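Local coordinates for protein trichothecene 3-O-acetyltransferase (Gibberella zeae, PDB 2RKV) that transfers an acetyl group from acetyl-coenzyme A to the 3-hydroxyl of trichothecene mycotoxins, as an enzyme of the BAHD acyltransferase superfamily, at residues V208-V213 with M312-S317; T251-T256 with T330-R335. All coordinates share one frame; numbering follows the deposited sequence.

Contact 1. Residues V208-V213 with M312-S317; sequences VDHQIV and MTYHNS. With ZBA (12,13-Epoxytrichothec-9-ene-3,4,8,15-tetrol-4,15-diacetate-8-isovalerate), chain D.
Asp209 brings its backbone O to 4.0 Å from Tyr314 CE1, the first touch between the loop and the strand. It lies within a type II turn from Val208 to Gln211, in which Gln211 N bonds back to Val208 O. His210 follows and makes the main packing. Its CB sits over the centre of one face of the Tyr314 ring, 3.8 Å from the centroid, in a CH-pi contact. With CG beside the backbone N (chi1 -43°), the imidazole passes along the tyrosine, and His210 CD2 comes to 3.5 Å from Tyr314 CB. The two rings are inclined at 42°, neither parallel nor perpendicular. Farther along the imidazole, His210 CE1 lies 3.3 Å from Asn316 ND2. His210 ND1 is hydrogen-bonded to Asp368, and Asn316 ND2 to Glu288. Gln211 then reaches the far end of the tyrosine. Its extended chain carries NE2 to Tyr314 OH, with a 3.0 Å hydrogen bond at 155°. The amide stands almost perpendicular to the ring, yet the hydroxyl lies near the amide plane. The same NE2 also bonds Asn311, and Tyr314 OH bonds Leu365 O. On the same strand, Met312 lines the pocket of the bound T-2 toxin. The arrangement is a loop packed on an outermost strand of a mixed sheet, beside the trichothecene pocket of a BAHD-type fold.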
ATOM      1  N   VAL A 208     -14.682 -12.131 -11.139  1.00 13.75           N
ATOM      2  CA  VAL A 208     -13.592 -11.384 -11.773  0.50 13.35           C
ATOM      3  C   VAL A 208     -14.070 -10.159 -12.567  1.00 13.26           C
ATOM      4  O   VAL A 208     -13.341  -9.613 -13.411  1.00 12.73           O
ATOM      5  CB  VAL A 208     -12.721 -12.315 -12.629  0.50 13.86           C
ATOM      6  CG2 VAL A 208     -11.993 -13.358 -11.835  0.50 12.25           C
ATOM      7  N   ASP A 209     -15.293  -9.708 -12.281  1.00 13.35           N
ATOM      8  CA  ASP A 209     -15.786  -8.461 -12.852  1.00 13.15           C
ATOM      9  C   ASP A 209     -14.756  -7.367 -12.552  1.00 12.82           C
ATOM     10  O   ASP A 209     -14.206  -7.320 -11.444  1.00 12.12           O
ATOM     11  CB  ASP A 209     -17.125  -8.065 -12.210  1.00 13.77           C
ATOM     12  CG  ASP A 209     -18.329  -8.806 -12.804  1.00 15.15           C
ATOM     13  OD1 ASP A 209     -18.186  -9.588 -13.772  1.00 15.76           O
ATOM     14  OD2 ASP A 209     -19.445  -8.581 -12.284  1.00 17.00           O
ATOM     15  N   HIS A 210     -14.491  -6.499 -13.533  1.00 12.53           N
ATOM     16  CA  HIS A 210     -13.572  -5.356 -13.379  1.00 12.90           C
ATOM     17  C   HIS A 210     -12.101  -5.756 -13.243  1.00 12.58           C
ATOM     18  O   HIS A 210     -11.259  -4.909 -12.923  1.00 13.14           O
ATOM     19  CB  HIS A 210     -13.955  -4.465 -12.189  1.00 13.02           C
ATOM     20  CG  HIS A 210     -15.423  -4.206 -12.075  1.00 15.07           C
ATOM     21  ND1 HIS A 210     -16.116  -3.455 -12.999  1.00 15.62           N
ATOM     22  CD2 HIS A 210     -16.330  -4.598 -11.148  1.00 16.20           C
ATOM     23  CE1 HIS A 210     -17.387  -3.396 -12.647  1.00 16.51           C
ATOM     24  NE2 HIS A 210     -17.544  -4.078 -11.529  1.00 15.73           N
ATOM     25  N   GLN A 211     -11.788  -7.028 -13.497  1.00 12.57           N
ATOM     26  CA  GLN A 211     -10.412  -7.511 -13.284  1.00 12.43           C
ATOM     27  C   GLN A 211      -9.744  -8.138 -14.505  1.00 12.95           C
ATOM     28  O   GLN A 211      -8.581  -8.544 -14.445  1.00 12.30           O
ATOM     29  CB  GLN A 211     -10.353  -8.453 -12.083  1.00 11.91           C
ATOM     30  CG  GLN A 211     -10.783  -7.755 -10.794  1.00 12.02           C
ATOM     31  CD  GLN A 211     -10.734  -8.654  -9.583  1.00 11.09           C
ATOM     32  OE1 GLN A 211     -11.044  -9.843  -9.661  1.00 11.56           O
ATOM     33  NE2 GLN A 211     -10.355  -8.079  -8.439  1.00 11.06           N
ATOM     34  N   ILE A 212     -10.477  -8.218 -15.612  1.00 13.87           N
ATOM     35  CA  ILE A 212      -9.914  -8.727 -16.850  1.00 14.67           C
ATOM     36  C   ILE A 212     -10.031  -7.643 -17.917  1.00 15.55           C
ATOM     37  O   ILE A 212     -11.128  -7.157 -18.208  1.00 15.05           O
ATOM     38  CB  ILE A 212     -10.595 -10.040 -17.302  1.00 14.91           C
ATOM     39  CG1 ILE A 212     -10.498 -11.099 -16.196  1.00 15.68           C
ATOM     40  CG2 ILE A 212      -9.936 -10.564 -18.592  1.00 15.99           C
ATOM     41  CD1 ILE A 212     -11.371 -12.313 -16.427  1.00 17.31           C
ATOM     42  N   VAL A 213      -8.887  -7.253 -18.472  1.00 15.90           N
ATOM     43  CA  VAL A 213      -8.832  -6.229 -19.515  1.00 17.70           C
ATOM     44  C   VAL A 213      -9.523  -6.767 -20.770  1.00 18.27           C
ATOM     45  O   VAL A 213      -9.326  -7.926 -21.152  1.00 18.63           O
ATOM     46  CB  VAL A 213      -7.361  -5.808 -19.811  1.00 17.48           C
ATOM     47  CG1 VAL A 213      -7.277  -4.911 -21.044  1.00 19.04           C
ATOM     48  CG2 VAL A 213      -6.748  -5.104 -18.606  1.00 18.07           C
ATOM     49  N   MET A 312      -9.712  -6.233  -4.361  1.00 11.02           N
ATOM     50  CA  MET A 312     -10.348  -4.922  -4.394  0.50 11.33           C
ATOM     51  C   MET A 312     -11.854  -5.108  -4.272  1.00 11.35           C
ATOM     52  O   MET A 312     -12.375  -6.180  -4.604  1.00 11.16           O
ATOM     53  CB  MET A 312     -10.072  -4.212  -5.726  0.50 11.51           C
ATOM     54  CG  MET A 312      -8.617  -4.188  -6.177  0.50 13.56           C
ATOM     55  SD  MET A 312      -7.567  -3.160  -5.142  0.50 17.22           S
ATOM     56  CE  MET A 312      -8.183  -1.535  -5.542  0.50 16.23           C
ATOM     57  N   THR A 313     -12.542  -4.068  -3.816  1.00 10.80           N
ATOM     58  CA  THR A 313     -13.987  -3.977  -4.016  1.00 11.06           C
ATOM     59  C   THR A 313     -14.197  -2.855  -5.039  1.00 10.41           C
ATOM     60  O   THR A 313     -13.423  -1.891  -5.098  1.00 10.58           O
ATOM     61  CB  THR A 313     -14.791  -3.735  -2.712  1.00 11.18           C
ATOM     62  OG1 THR A 313     -14.371  -2.514  -2.094  1.00 11.89           O
ATOM     63  CG2 THR A 313     -14.626  -4.905  -1.735  1.00 12.30           C
ATOM     64  N   TYR A 314     -15.234  -3.000  -5.861  1.00 10.51           N
ATOM     65  CA  TYR A 314     -15.502  -2.063  -6.952  1.00 10.77           C
ATOM     66  C   TYR A 314     -16.881  -1.467  -6.775  1.00 11.08           C
ATOM     67  O   TYR A 314     -17.830  -2.176  -6.428  1.00 11.41           O
ATOM     68  CB  TYR A 314     -15.402  -2.759  -8.317  1.00 10.80           C
ATOM     69  CG  TYR A 314     -14.046  -3.404  -8.521  1.00 11.16           C
ATOM     70  CD1 TYR A 314     -13.848  -4.752  -8.227  1.00 10.87           C
ATOM     71  CD2 TYR A 314     -12.953  -2.650  -8.957  1.00 12.40           C
ATOM     72  CE1 TYR A 314     -12.588  -5.343  -8.368  1.00 10.30           C
ATOM     73  CE2 TYR A 314     -11.696  -3.232  -9.109  1.00 11.76           C
ATOM     74  CZ  TYR A 314     -11.521  -4.569  -8.807  1.00 11.64           C
ATOM     75  OH  TYR A 314     -10.276  -5.145  -8.959  1.00 11.67           O
ATOM     76  N   HIS A 315     -16.975  -0.168  -7.027  1.00 11.27           N
ATOM     77  CA  HIS A 315     -18.195   0.596  -6.774  1.00 12.10           C
ATOM     78  C   HIS A 315     -18.405   1.542  -7.941  1.00 12.51           C
ATOM     79  O   HIS A 315     -17.609   2.449  -8.164  1.00 12.03           O
ATOM     80  CB  HIS A 315     -18.075   1.346  -5.444  1.00 12.03           C
ATOM     81  CG  HIS A 315     -17.635   0.471  -4.310  1.00 12.12           C
ATOM     82  ND1 HIS A 315     -16.310   0.168  -4.071  1.00 14.19           N
ATOM     83  CD2 HIS A 315     -18.350  -0.202  -3.380  1.00 11.75           C
ATOM     84  CE1 HIS A 315     -16.229  -0.636  -3.022  1.00 11.64           C
ATOM     85  NE2 HIS A 315     -17.451  -0.884  -2.589  1.00 14.99           N
ATOM     86  N   ASN A 316     -19.468   1.296  -8.702  1.00 13.38           N
ATOM     87  CA  ASN A 316     -19.727   2.044  -9.926  1.00 14.22           C
ATOM     88  C   ASN A 316     -20.948   2.937  -9.793  1.00 14.62           C
ATOM     89  O   ASN A 316     -22.003   2.507  -9.316  1.00 14.99           O
ATOM     90  CB  ASN A 316     -19.868   1.088 -11.110  1.00 14.62           C
ATOM     91  CG  ASN A 316     -18.553   0.429 -11.467  1.00 14.88           C
ATOM     92  OD1 ASN A 316     -17.755   0.991 -12.205  1.00 16.98           O
ATOM     93  ND2 ASN A 316     -18.314  -0.756 -10.920  1.00 16.00           N
ATOM     94  N   SER A 317     -20.786   4.188 -10.202  1.00 14.68           N
ATOM     95  CA  SER A 317     -21.856   5.183 -10.135  1.00 14.98           C
ATOM     96  C   SER A 317     -21.568   6.247 -11.191  1.00 15.07           C
ATOM     97  O   SER A 317     -20.901   5.959 -12.194  1.00 15.28           O
ATOM     98  CB  SER A 317     -21.935   5.783  -8.721  1.00 14.99           C
ATOM     99  OG  SER A 317     -23.070   6.635  -8.551  1.00 15.18           O
TER
HETATM  100  O18 ZBA D 454      -1.502   1.685 -10.414  0.70 22.71           O
HETATM  101  C44 ZBA D 454      -0.625   0.922 -10.427  0.70 21.78           C
HETATM  102  C45 ZBA D 454       0.051   0.381 -11.634  0.70 22.72           C
HETATM  103  C46 ZBA D 454       1.362   0.987 -11.836  0.70 23.48           C
HETATM  104  C48 ZBA D 454       1.241   2.415 -11.984  0.70 23.20           C
HETATM  105  C47 ZBA D 454       2.113   0.612 -13.076  0.70 23.39           C
HETATM  106  O17 ZBA D 454      -0.091   0.462  -9.290  0.70 19.79           O
HETATM  107  C31 ZBA D 454      -0.446   1.024  -8.017  0.70 16.90           C
HETATM  108  C30 ZBA D 454      -1.683   0.406  -7.457  0.70 15.48           C
HETATM  109  C32 ZBA D 454       0.764   0.880  -7.171  0.70 16.60           C
HETATM  110  C39 ZBA D 454       1.969   1.638  -7.679  0.70 15.96           C
HETATM  111  C33 ZBA D 454       0.771   0.131  -6.112  0.70 15.56           C
HETATM  112  C34 ZBA D 454      -0.397  -0.628  -5.610  0.70 15.15           C
HETATM  113  O10 ZBA D 454      -0.949   0.204  -4.570  0.70 15.75           O
HETATM  114  C29 ZBA D 454      -1.488  -0.888  -6.666  0.70 15.21           C
HETATM  115  C38 ZBA D 454      -0.995  -1.987  -7.600  0.70 16.40           C
HETATM  116  O12 ZBA D 454      -1.594  -1.857  -8.880  0.70 17.64           O
HETATM  117  C40 ZBA D 454      -1.956  -2.916  -9.585  0.70 19.26           C
HETATM  118  C41 ZBA D 454      -2.539  -2.485 -10.910  0.70 18.87           C
HETATM  119  O13 ZBA D 454      -1.882  -4.006  -9.272  0.70 20.96           O
HETATM  120  C28 ZBA D 454      -2.819  -1.352  -5.936  0.70 15.36           C
HETATM  121  C37 ZBA D 454      -3.938  -1.798  -6.897  0.70 14.73           C
HETATM  122  C35 ZBA D 454      -3.233  -0.211  -5.016  0.70 15.30           C
HETATM  123  C25 ZBA D 454      -2.152  -0.220  -4.000  0.70 15.55           C
HETATM  124  C36 ZBA D 454      -4.243   0.791  -5.209  0.70 15.48           C
HETATM  125  O11 ZBA D 454      -4.550  -0.365  -4.467  0.70 16.00           O
HETATM  126  C27 ZBA D 454      -2.480  -2.432  -4.855  0.70 15.43           C
HETATM  127  C26 ZBA D 454      -2.126  -1.661  -3.597  0.70 15.26           C
HETATM  128  O16 ZBA D 454      -0.899  -2.045  -3.043  0.70 15.70           O
HETATM  129  O14 ZBA D 454      -3.706  -3.129  -4.609  0.70 15.91           O
HETATM  130  C42 ZBA D 454      -3.828  -4.379  -4.180  0.70 18.02           C
HETATM  131  O15 ZBA D 454      -4.884  -4.892  -3.997  0.70 19.29           O
HETATM  132  C43 ZBA D 454      -2.543  -4.977  -3.925  0.70 17.42           C

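Contact 2. Residues T251-T256 with T330-R335; sequences TLDAST and TASRLR. With COA (coenzyme A), chain B.
Ser332 is the tight point of this contact, a buried helix residue surrounded by Leu252, Asp253 and Thr256. Its OG lies beside its own backbone N (chi1 -68°) and accepts a hydrogen bond from Asp253 N, 3.1 Å long and nearly straight at 162°. The same oxygen also bonds Gly328 O one helical turn earlier, so the hydroxyl ties the loop to the helix backbone. Leu252 CD2 packs on Ser332 OG at 3.5 Å. The Asp253 carboxylate packs alongside the serine, Asp253 CG to Ser332 CB at 3.7 Å. From the other end of the loop segment, Thr256 OG1 comes to 3.5 Å from Ser332 CB. A type I turn from Asp253 to Thr256 brings these two residues to the same serine; Leu252 comes in just before it.

The outer side is looser. The turn residues Ala254 and Ser255 are exposed. Thr256 CG2 just reaches Arg335 CG at 4.2 Å. Bends at chi2 and chi3 then lead the Arg335 guanidinium away to coenzyme A, where NH2 bonds O2A at 3.1 Å and NH1 bonds both O2A and, weakly, O5A. Asp263 forms a salt bridge with Arg335 NE. This is a loop-on-helix contact at the rim of the coenzyme A site, with an arginine bound to the pyrophosphate.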
ATOM      1  N   THR A 251     -26.584   9.339   7.990  1.00 14.35           N
ATOM      2  CA  THR A 251     -27.199   9.312   6.659  1.00 14.69           C
ATOM      3  C   THR A 251     -27.069   7.971   5.925  1.00 15.12           C
ATOM      4  O   THR A 251     -27.010   7.928   4.696  1.00 15.53           O
ATOM      5  CB  THR A 251     -26.665  10.468   5.767  1.00 14.73           C
ATOM      6  OG1 THR A 251     -25.229  10.479   5.782  1.00 14.41           O
ATOM      7  CG2 THR A 251     -27.188  11.827   6.260  1.00 15.49           C
ATOM      8  N   LEU A 252     -27.042   6.876   6.679  1.00 15.33           N
ATOM      9  CA  LEU A 252     -26.838   5.556   6.092  1.00 16.17           C
ATOM     10  C   LEU A 252     -28.047   5.041   5.329  1.00 17.28           C
ATOM     11  O   LEU A 252     -29.189   5.367   5.672  1.00 17.29           O
ATOM     12  CB  LEU A 252     -26.458   4.553   7.181  1.00 15.50           C
ATOM     13  CG  LEU A 252     -25.117   4.835   7.856  1.00 15.55           C
ATOM     14  CD1 LEU A 252     -24.823   3.755   8.860  1.00 14.55           C
ATOM     15  CD2 LEU A 252     -24.007   4.924   6.815  1.00 14.33           C
ATOM     16  N   ASP A 253     -27.783   4.229   4.303  1.00 18.38           N
ATOM     17  CA  ASP A 253     -28.824   3.451   3.623  1.00 19.76           C
ATOM     18  C   ASP A 253     -29.513   2.514   4.613  1.00 20.25           C
ATOM     19  O   ASP A 253     -28.905   2.093   5.606  1.00 20.31           O
ATOM     20  CB  ASP A 253     -28.221   2.609   2.500  1.00 20.30           C
ATOM     21  CG  ASP A 253     -27.870   3.422   1.265  1.00 21.84           C
ATOM     22  OD1 ASP A 253     -28.029   4.668   1.256  1.00 22.92           O
ATOM     23  OD2 ASP A 253     -27.433   2.792   0.279  1.00 25.23           O
ATOM     24  N   ALA A 254     -30.773   2.181   4.335  1.00 20.67           N
ATOM     25  CA  ALA A 254     -31.552   1.270   5.177  1.00 20.94           C
ATOM     26  C   ALA A 254     -30.896  -0.106   5.325  1.00 21.02           C
ATOM     27  O   ALA A 254     -31.048  -0.769   6.351  1.00 21.69           O
ATOM     28  CB  ALA A 254     -32.976   1.120   4.615  1.00 21.36           C
ATOM     29  N   SER A 255     -30.161  -0.527   4.297  1.00 20.70           N
ATOM     30  CA  SER A 255     -29.532  -1.842   4.274  1.00 20.32           C
ATOM     31  C   SER A 255     -28.234  -1.898   5.090  1.00 19.48           C
ATOM     32  O   SER A 255     -27.669  -2.976   5.290  1.00 19.88           O
ATOM     33  CB  SER A 255     -29.242  -2.250   2.825  1.00 20.70           C
ATOM     34  OG  SER A 255     -28.146  -1.510   2.312  0.60 21.83           O
ATOM     35  N   THR A 256     -27.777  -0.741   5.570  1.00 18.32           N
ATOM     36  CA  THR A 256     -26.464  -0.626   6.196  1.00 17.09           C
ATOM     37  C   THR A 256     -26.548  -0.262   7.685  1.00 16.32           C
ATOM     38  O   THR A 256     -26.925   0.855   8.024  1.00 16.63           O
ATOM     39  CB  THR A 256     -25.609   0.421   5.440  1.00 17.30           C
ATOM     40  OG1 THR A 256     -25.469   0.017   4.070  1.00 18.08           O
ATOM     41  CG2 THR A 256     -24.228   0.568   6.074  1.00 17.13           C
ATOM     42  N   THR A 330     -22.819   7.359   0.272  1.00 11.33           N
ATOM     43  CA  THR A 330     -21.565   6.968  -0.383  1.00 11.49           C
ATOM     44  C   THR A 330     -20.818   5.931   0.464  1.00 11.43           C
ATOM     45  O   THR A 330     -20.305   4.932  -0.064  1.00 11.52           O
ATOM     46  CB  THR A 330     -20.678   8.182  -0.673  1.00 11.64           C
ATOM     47  OG1 THR A 330     -21.453   9.186  -1.354  1.00 11.77           O
ATOM     48  CG2 THR A 330     -19.511   7.769  -1.547  1.00 11.60           C
ATOM     49  N   ALA A 331     -20.789   6.151   1.776  1.00 11.42           N
ATOM     50  CA  ALA A 331     -20.109   5.221   2.686  1.00 10.94           C
ATOM     51  C   ALA A 331     -20.797   3.858   2.678  1.00 10.69           C
ATOM     52  O   ALA A 331     -20.137   2.815   2.740  1.00 10.52           O
ATOM     53  CB  ALA A 331     -20.044   5.787   4.100  1.00 10.97           C
ATOM     54  N   SER A 332     -22.129   3.870   2.571  1.00 10.59           N
ATOM     55  CA  SER A 332     -22.909   2.643   2.450  1.00 10.78           C
ATOM     56  C   SER A 332     -22.513   1.804   1.228  1.00 10.76           C
ATOM     57  O   SER A 332     -22.454   0.573   1.316  1.00 10.51           O
ATOM     58  CB  SER A 332     -24.410   2.958   2.438  1.00 11.31           C
ATOM     59  OG  SER A 332     -24.815   3.452   3.706  1.00 11.62           O
ATOM     60  N   ARG A 333     -22.238   2.463   0.097  1.00 10.83           N
ATOM     61  CA  ARG A 333     -21.749   1.759  -1.100  1.00 11.61           C
ATOM     62  C   ARG A 333     -20.506   0.950  -0.762  1.00 11.35           C
ATOM     63  O   ARG A 333     -20.378  -0.202  -1.161  1.00 12.08           O
ATOM     64  CB  ARG A 333     -21.390   2.726  -2.225  1.00 11.54           C
ATOM     65  CG  ARG A 333     -22.558   3.523  -2.781  1.00 11.64           C
ATOM     66  CD  ARG A 333     -22.073   4.588  -3.744  1.00 13.36           C
ATOM     67  NE  ARG A 333     -23.178   5.437  -4.203  1.00 13.75           N
ATOM     68  CZ  ARG A 333     -23.955   5.164  -5.255  1.00 15.86           C
ATOM     69  NH1 ARG A 333     -23.773   4.065  -5.975  1.00 13.98           N
ATOM     70  NH2 ARG A 333     -24.928   6.003  -5.583  1.00 16.25           N
ATOM     71  N   LEU A 334     -19.579   1.581  -0.045  1.00 11.68           N
ATOM     72  CA  LEU A 334     -18.309   0.931   0.270  1.00 11.45           C
ATOM     73  C   LEU A 334     -18.503  -0.248   1.218  1.00 11.33           C
ATOM     74  O   LEU A 334     -18.047  -1.356   0.943  1.00 11.43           O
ATOM     75  CB  LEU A 334     -17.300   1.939   0.822  1.00 11.41           C
ATOM     76  CG  LEU A 334     -17.020   3.142  -0.093  1.00 12.41           C
ATOM     77  CD1 LEU A 334     -15.989   4.070   0.531  1.00 13.00           C
ATOM     78  CD2 LEU A 334     -16.591   2.719  -1.500  1.00 13.86           C
ATOM     79  N   ARG A 335     -19.198  -0.007   2.323  1.00 11.28           N
ATOM     80  CA  ARG A 335     -19.417  -1.040   3.340  1.00 11.47           C
ATOM     81  C   ARG A 335     -20.191  -2.254   2.795  1.00 11.87           C
ATOM     82  O   ARG A 335     -19.948  -3.380   3.221  1.00 12.11           O
ATOM     83  CB  ARG A 335     -20.093  -0.417   4.579  1.00 11.45           C
ATOM     84  CG  ARG A 335     -20.465  -1.359   5.721  1.00 11.11           C
ATOM     85  CD  ARG A 335     -19.298  -2.158   6.284  1.00 10.55           C
ATOM     86  NE  ARG A 335     -18.091  -1.363   6.515  1.00 10.80           N
ATOM     87  CZ  ARG A 335     -17.019  -1.823   7.160  1.00 12.10           C
ATOM     88  NH1 ARG A 335     -15.945  -1.057   7.308  1.00 12.53           N
ATOM     89  NH2 ARG A 335     -17.023  -3.057   7.649  1.00 12.52           N
TER
HETATM   90  N1A COA B 452     -21.493  -1.597  15.408  1.00 15.07           N
HETATM   91  C2A COA B 452     -20.880  -0.430  15.005  1.00 15.99           C
HETATM   92  N3A COA B 452     -19.648  -0.468  14.381  1.00 14.28           N
HETATM   93  C4A COA B 452     -19.051  -1.670  14.168  1.00 15.70           C
HETATM   94  C5A COA B 452     -19.659  -2.863  14.565  1.00 15.89           C
HETATM   95  C6A COA B 452     -20.900  -2.827  15.198  1.00 16.68           C
HETATM   96  N6A COA B 452     -21.364  -3.918  15.815  1.00 17.10           N
HETATM   97  N7A COA B 452     -18.841  -3.890  14.223  1.00 17.87           N
HETATM   98  C8A COA B 452     -17.738  -3.378  13.624  1.00 16.54           C
HETATM   99  N9A COA B 452     -17.858  -2.008  13.585  1.00 15.74           N
HETATM  100  C1B COA B 452     -16.874  -1.047  13.069  1.00 17.37           C
HETATM  101  C2B COA B 452     -15.700  -0.965  14.023  1.00 17.81           C
HETATM  102  O2B COA B 452     -15.992  -0.148  15.119  1.00 17.47           O
HETATM  103  C3B COA B 452     -14.642  -0.385  13.116  1.00 19.53           C
HETATM  104  O3B COA B 452     -14.922   0.963  12.892  1.00 19.85           O
HETATM  105  P3B COA B 452     -13.977   2.106  13.468  1.00 19.53           P
HETATM  106  O7A COA B 452     -12.576   1.859  12.948  1.00 20.36           O
HETATM  107  O8A COA B 452     -14.048   1.992  14.969  1.00 22.79           O
HETATM  108  O9A COA B 452     -14.524   3.428  13.008  1.00 18.47           O
HETATM  109  C4B COA B 452     -14.956  -1.016  11.788  1.00 19.61           C
HETATM  110  O4B COA B 452     -16.307  -1.457  11.836  1.00 19.26           O
HETATM  111  C5B COA B 452     -14.012  -2.156  11.499  1.00 21.81           C
HETATM  112  O5B COA B 452     -14.312  -2.415  10.165  1.00 23.93           O
HETATM  113  P1A COA B 452     -13.298  -3.215   9.238  0.60 24.21           P
HETATM  114  O1A COA B 452     -12.703  -4.401   9.995  0.60 21.19           O
HETATM  115  O2A COA B 452     -14.010  -3.600   7.962  0.60 24.72           O
HETATM  116  O3A COA B 452     -12.038  -2.254   9.028  1.00 19.92           O
HETATM  117  P2A COA B 452     -12.031  -0.768   8.454  1.00 15.58           P
HETATM  118  O4A COA B 452     -11.216   0.085   9.399  1.00 13.93           O
HETATM  119  O5A COA B 452     -13.399  -0.244   8.121  1.00 17.35           O
HETATM  120  O6A COA B 452     -11.228  -0.944   7.089  1.00 16.27           O
HETATM  121  CBP COA B 452     -10.660  -1.997   5.038  1.00 16.43           C
HETATM  122  CCP COA B 452     -11.802  -1.580   5.962  1.00 14.97           C
HETATM  123  CDP COA B 452      -9.876  -0.754   4.610  1.00 15.63           C
HETATM  124  CEP COA B 452     -11.242  -2.633   3.777  1.00 16.86           C
HETATM  125  CAP COA B 452      -9.776  -2.979   5.822  1.00 17.55           C
HETATM  126  OAP COA B 452     -10.508  -4.126   6.206  1.00 19.31           O
HETATM  127  C9P COA B 452      -8.602  -3.439   5.022  1.00 19.51           C
HETATM  128  O9P COA B 452      -8.737  -4.572   4.214  1.00 18.71           O
HETATM  129  N8P COA B 452      -7.499  -2.714   5.150  1.00 20.95           N
HETATM  130  C7P COA B 452      -6.291  -2.994   4.415  1.00 22.78           C
HETATM  131  C6P COA B 452      -6.414  -2.501   2.981  1.00 25.38           C
HETATM  132  C5P COA B 452      -5.103  -2.802   2.320  1.00 27.88           C
HETATM  133  O5P COA B 452      -4.600  -3.941   2.431  1.00 29.96           O
HETATM  134  N4P COA B 452      -4.544  -1.804   1.648  1.00 26.50           N

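How the contacts relate
The centres of contacts 1 and 2 lie about 19 Å apart, on the same side of the chain's centre. Their segments alternate in sequence: 208-213, 251-256, 312-317, 330-335. Strand 310-318 leads through helix 319-324 into helix 327-335, so the second segments of both contacts are close neighbours in the chain. They also touch in space, where His315 packs on the backbone of Arg333 and Leu334. The toxin pocket and the coenzyme A pocket are thus reached from one edge strand and the helix that follows helix 319-324, which connects the surroundings of both substrate sites.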